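Local coordinates for protein glycosaminoglycan xylosylkinase (Hydra vulgaris, PDB 5XOM) that probably phosphorylates xylose in the linkage region of glycosaminoglycans, as a Fam20-family kinase of the secretory pathway, at residues A150-A162 with A201-L214. Numbering follows the deposited sequence.
With NAG (2-acetamido-2-deoxy-beta-D-glucopyranose), chain C.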
# COMPACT_ATOMS: atom_id res chain seq x y z
N ALA A 150 3.08 12.59 -10.33
CA ALA A 150 4.42 12.63 -10.89
C ALA A 150 4.97 11.21 -11.04
O ALA A 150 4.85 10.42 -10.10
CB ALA A 150 5.35 13.46 -10.01
N PRO A 151 5.55 10.88 -12.19
CA PRO A 151 6.17 9.57 -12.36
C PRO A 151 7.41 9.42 -11.40
O PRO A 151 8.05 10.42 -11.10
CB PRO A 151 6.62 9.54 -13.82
CG PRO A 151 6.19 10.81 -14.43
CD PRO A 151 5.67 11.73 -13.38
N PRO A 152 7.66 8.20 -10.96
CA PRO A 152 8.83 7.97 -10.07
C PRO A 152 10.15 8.46 -10.66
O PRO A 152 10.43 8.28 -11.84
CB PRO A 152 8.82 6.45 -9.88
CG PRO A 152 7.39 6.04 -10.06
CD PRO A 152 6.69 7.09 -10.91
N VAL A 153 10.97 9.06 -9.79
CA VAL A 153 12.29 9.59 -10.14
C VAL A 153 13.31 9.08 -9.12
O VAL A 153 13.05 9.11 -7.91
CB VAL A 153 12.30 11.13 -10.17
CG1 VAL A 153 13.67 11.64 -10.61
CG2 VAL A 153 11.18 11.67 -11.07
N VAL A 154 14.48 8.67 -9.60
CA VAL A 154 15.57 8.28 -8.72
C VAL A 154 16.87 8.91 -9.20
O VAL A 154 17.10 9.07 -10.40
CB VAL A 154 15.71 6.74 -8.63
CG1 VAL A 154 16.55 6.19 -9.79
CG2 VAL A 154 16.34 6.36 -7.33
N GLY A 155 17.71 9.30 -8.24
CA GLY A 155 19.06 9.70 -8.55
C GLY A 155 19.96 8.49 -8.74
O GLY A 155 19.73 7.42 -8.17
N ARG A 156 20.98 8.65 -9.58
CA ARG A 156 21.88 7.53 -9.80
C ARG A 156 23.21 8.01 -10.36
O ARG A 156 23.24 8.94 -11.16
CB ARG A 156 21.24 6.54 -10.77
CG ARG A 156 22.09 5.35 -11.05
CD ARG A 156 21.24 4.27 -11.69
NE ARG A 156 22.04 3.26 -12.37
CZ ARG A 156 21.53 2.17 -12.94
NH1 ARG A 156 20.21 1.92 -12.92
NH2 ARG A 156 22.33 1.29 -13.53
N TYR A 157 24.29 7.35 -9.94
CA TYR A 157 25.62 7.57 -10.50
C TYR A 157 25.86 6.55 -11.60
O TYR A 157 25.91 5.35 -11.34
CB TYR A 157 26.69 7.46 -9.42
CG TYR A 157 26.57 8.48 -8.31
CD1 TYR A 157 26.99 9.79 -8.49
CD2 TYR A 157 26.07 8.12 -7.06
CE1 TYR A 157 26.89 10.73 -7.47
CE2 TYR A 157 25.97 9.05 -6.03
CZ TYR A 157 26.38 10.35 -6.25
OH TYR A 157 26.29 11.27 -5.23
N ILE A 158 26.00 7.04 -12.84
CA ILE A 158 26.13 6.19 -14.02
C ILE A 158 27.59 6.13 -14.43
O ILE A 158 28.21 7.18 -14.67
CB ILE A 158 25.28 6.73 -15.18
CG1 ILE A 158 23.80 6.85 -14.79
CG2 ILE A 158 25.44 5.82 -16.39
CD1 ILE A 158 23.09 5.52 -14.64
N ASN A 159 28.14 4.93 -14.54
CA ASN A 159 29.46 4.75 -15.15
C ASN A 159 29.27 4.76 -16.66
O ASN A 159 28.86 3.76 -17.25
CB ASN A 159 30.11 3.46 -14.69
CG ASN A 159 31.50 3.26 -15.29
OD1 ASN A 159 31.74 3.55 -16.46
ND2 ASN A 159 32.42 2.75 -14.48
N LEU A 160 29.59 5.89 -17.31
CA LEU A 160 29.33 6.00 -18.74
C LEU A 160 30.15 4.98 -19.53
O LEU A 160 29.65 4.42 -20.51
CB LEU A 160 29.65 7.41 -19.23
CG LEU A 160 28.78 8.56 -18.73
CD1 LEU A 160 29.35 9.88 -19.23
CD2 LEU A 160 27.33 8.39 -19.17
N ALA A 161 31.39 4.72 -19.11
CA ALA A 161 32.24 3.81 -19.86
C ALA A 161 31.74 2.37 -19.78
O ALA A 161 31.70 1.67 -20.80
CB ALA A 161 33.68 3.90 -19.35
N ALA A 162 31.33 1.92 -18.60
CA ALA A 162 30.93 0.53 -18.43
C ALA A 162 29.46 0.27 -18.75
O ALA A 162 29.12 -0.82 -19.23
CB ALA A 162 31.21 0.07 -16.99
N ALA A 201 30.78 14.12 -17.00
CA ALA A 201 30.95 13.29 -15.83
C ALA A 201 32.12 13.77 -14.97
O ALA A 201 32.85 14.69 -15.34
CB ALA A 201 31.17 11.83 -16.24
N SER A 202 32.27 13.13 -13.81
CA SER A 202 33.51 13.18 -13.02
C SER A 202 34.34 11.95 -13.41
O SER A 202 34.00 10.83 -13.01
CB SER A 202 33.21 13.20 -11.52
OG SER A 202 32.22 14.17 -11.22
N ASN A 203 35.39 12.17 -14.21
CA ASN A 203 36.15 11.15 -14.94
C ASN A 203 35.13 10.42 -15.82
O ASN A 203 34.81 10.91 -16.90
CB ASN A 203 37.07 10.22 -14.06
CG ASN A 203 37.96 9.25 -14.95
OD1 ASN A 203 37.62 9.11 -16.12
ND2 ASN A 203 39.06 8.58 -14.43
N VAL A 204 34.59 9.28 -15.40
CA VAL A 204 33.55 8.61 -16.19
C VAL A 204 32.24 8.43 -15.43
O VAL A 204 31.31 7.82 -15.98
CB VAL A 204 34.04 7.25 -16.74
CG1 VAL A 204 35.29 7.42 -17.59
CG2 VAL A 204 34.30 6.28 -15.61
N THR A 205 32.13 8.93 -14.21
CA THR A 205 30.93 8.71 -13.39
C THR A 205 30.02 9.93 -13.51
O THR A 205 30.39 11.03 -13.07
CB THR A 205 31.31 8.45 -11.93
OG1 THR A 205 32.19 7.32 -11.89
CG2 THR A 205 30.08 8.18 -11.08
N MET A 206 28.84 9.75 -14.10
CA MET A 206 27.94 10.86 -14.33
C MET A 206 26.71 10.75 -13.43
O MET A 206 25.98 9.75 -13.47
CB MET A 206 27.53 10.95 -15.80
CG MET A 206 26.53 12.06 -16.09
SD MET A 206 25.94 12.00 -17.79
CE MET A 206 27.07 13.11 -18.57
N GLU A 207 26.50 11.78 -12.62
CA GLU A 207 25.33 11.89 -11.77
C GLU A 207 24.13 12.37 -12.58
O GLU A 207 24.26 13.24 -13.45
CB GLU A 207 25.63 12.88 -10.63
CG GLU A 207 24.49 13.15 -9.66
CD GLU A 207 24.82 14.26 -8.67
OE1 GLU A 207 23.90 15.00 -8.27
OE2 GLU A 207 26.00 14.41 -8.29
N GLY A 208 22.97 11.80 -12.30
CA GLY A 208 21.76 12.26 -12.97
C GLY A 208 20.52 11.69 -12.32
O GLY A 208 20.59 11.01 -11.29
N ALA A 209 19.38 11.97 -12.94
CA ALA A 209 18.08 11.51 -12.49
C ALA A 209 17.44 10.63 -13.56
O ALA A 209 17.54 10.93 -14.75
CB ALA A 209 17.15 12.69 -12.16
N LEU A 210 16.80 9.55 -13.12
CA LEU A 210 16.06 8.66 -14.00
C LEU A 210 14.57 8.84 -13.74
O LEU A 210 14.13 8.80 -12.58
CB LEU A 210 16.45 7.19 -13.77
CG LEU A 210 17.75 6.63 -14.36
CD1 LEU A 210 18.97 7.36 -13.87
CD2 LEU A 210 17.88 5.15 -14.02
N ILE A 211 13.79 9.04 -14.81
CA ILE A 211 12.34 9.22 -14.71
C ILE A 211 11.67 8.12 -15.52
O ILE A 211 11.95 7.97 -16.72
CB ILE A 211 11.90 10.60 -15.22
CG1 ILE A 211 12.63 11.72 -14.48
CG2 ILE A 211 10.37 10.76 -15.06
CD1 ILE A 211 13.80 12.31 -15.24
N LEU A 212 10.77 7.37 -14.88
CA LEU A 212 10.07 6.28 -15.54
C LEU A 212 9.14 6.76 -16.65
O LEU A 212 8.37 7.71 -16.48
CB LEU A 212 9.22 5.48 -14.55
CG LEU A 212 9.87 4.51 -13.58
CD1 LEU A 212 8.78 3.90 -12.72
CD2 LEU A 212 10.63 3.43 -14.34
N TRP A 213 9.19 6.05 -17.77
CA TRP A 213 8.14 6.16 -18.77
C TRP A 213 6.81 5.66 -18.22
O TRP A 213 6.75 4.67 -17.49
CB TRP A 213 8.47 5.32 -19.99
CG TRP A 213 9.35 5.95 -20.96
CD1 TRP A 213 10.24 6.93 -20.70
CD2 TRP A 213 9.42 5.67 -22.35
NE1 TRP A 213 10.89 7.28 -21.86
CE2 TRP A 213 10.40 6.52 -22.89
CE3 TRP A 213 8.75 4.78 -23.19
CZ2 TRP A 213 10.73 6.51 -24.24
CZ3 TRP A 213 9.09 4.78 -24.53
CH2 TRP A 213 10.07 5.63 -25.05
N LEU A 214 5.74 6.35 -18.59
CA LEU A 214 4.42 5.80 -18.40
C LEU A 214 4.22 4.60 -19.34
O LEU A 214 4.73 4.61 -20.47
CB LEU A 214 3.35 6.86 -18.68
CG LEU A 214 2.97 7.79 -17.52
CD1 LEU A 214 4.16 8.62 -17.06
CD2 LEU A 214 1.82 8.68 -17.92
C1 NAG C . 39.95 8.50 -13.29
C2 NAG C . 41.17 7.49 -13.54
C3 NAG C . 42.55 8.18 -13.47
C4 NAG C . 42.59 9.50 -14.20
C5 NAG C . 41.55 10.40 -13.58
C6 NAG C . 41.49 11.76 -14.24
C7 NAG C . 40.33 5.33 -12.60
C8 NAG C . 40.59 4.29 -11.55
N2 NAG C . 41.18 6.37 -12.61
O3 NAG C . 43.54 7.31 -14.01
O4 NAG C . 43.86 10.11 -14.00
O5 NAG C . 40.26 9.81 -13.79
O6 NAG C . 40.96 12.73 -13.36
O7 NAG C . 39.39 5.25 -13.37
O HOH W 1 26.43 13.86 -5.43
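Strand 153-159, outermost within this chain, pairs with strand 205-212 in a five-stranded antiparallel sheet consistent with the N-lobe of a kinase-like fold; Val154 and Leu210 form one hydrogen-bonded pair. The N-to-C directions of the two strand segments differ by 153°, near antiparallel, and eight backbone hydrogen bonds run from Leu212 N to Pro152 O at one end to Leu160 N to Val204 O (2.9 Å) at the other. Helix 132-144 packs on the face bearing Val153 and Ala209; helix 67-79 meets Val154 and Leu212 from the reverse side.

On the latter side, Leu210 CD1 touches Arg156 CB at 3.9 Å. With CG anti to the backbone N (chi1 -180°) and the chain extended on to NE, the arginine passes this leucine; NH2 makes a salt bridge to Glu163, and NH1 hydrogen-bonds to the backbone O of Met77 and of Ala80. On the opposite face, with Val153 and Ala209, the Tyr157 ring and Glu207 chain run alongside each other. One water bridges them, 2.6 Å from Tyr157 OH and 2.9 Å from Glu207 OE2, while Glu207 OE1 takes a salt bridge from Arg117 and a hydrogen bond from His132.

Asn159 N-caps helix 160-164: its OD1 accepts from Ala162 N at 2.7 Å, the donor 54° out of the side-chain carbonyl plane, and lies 3.8 Å from Val204 CG2. With an alanine here, Ala162 N would probably lose its capping acceptor and a gap would open beside Val204 CG2. Backbone bonding thus sets the register, whereas the polar ends of Arg156 and Glu207 are held mainly by residues outside the strand pair.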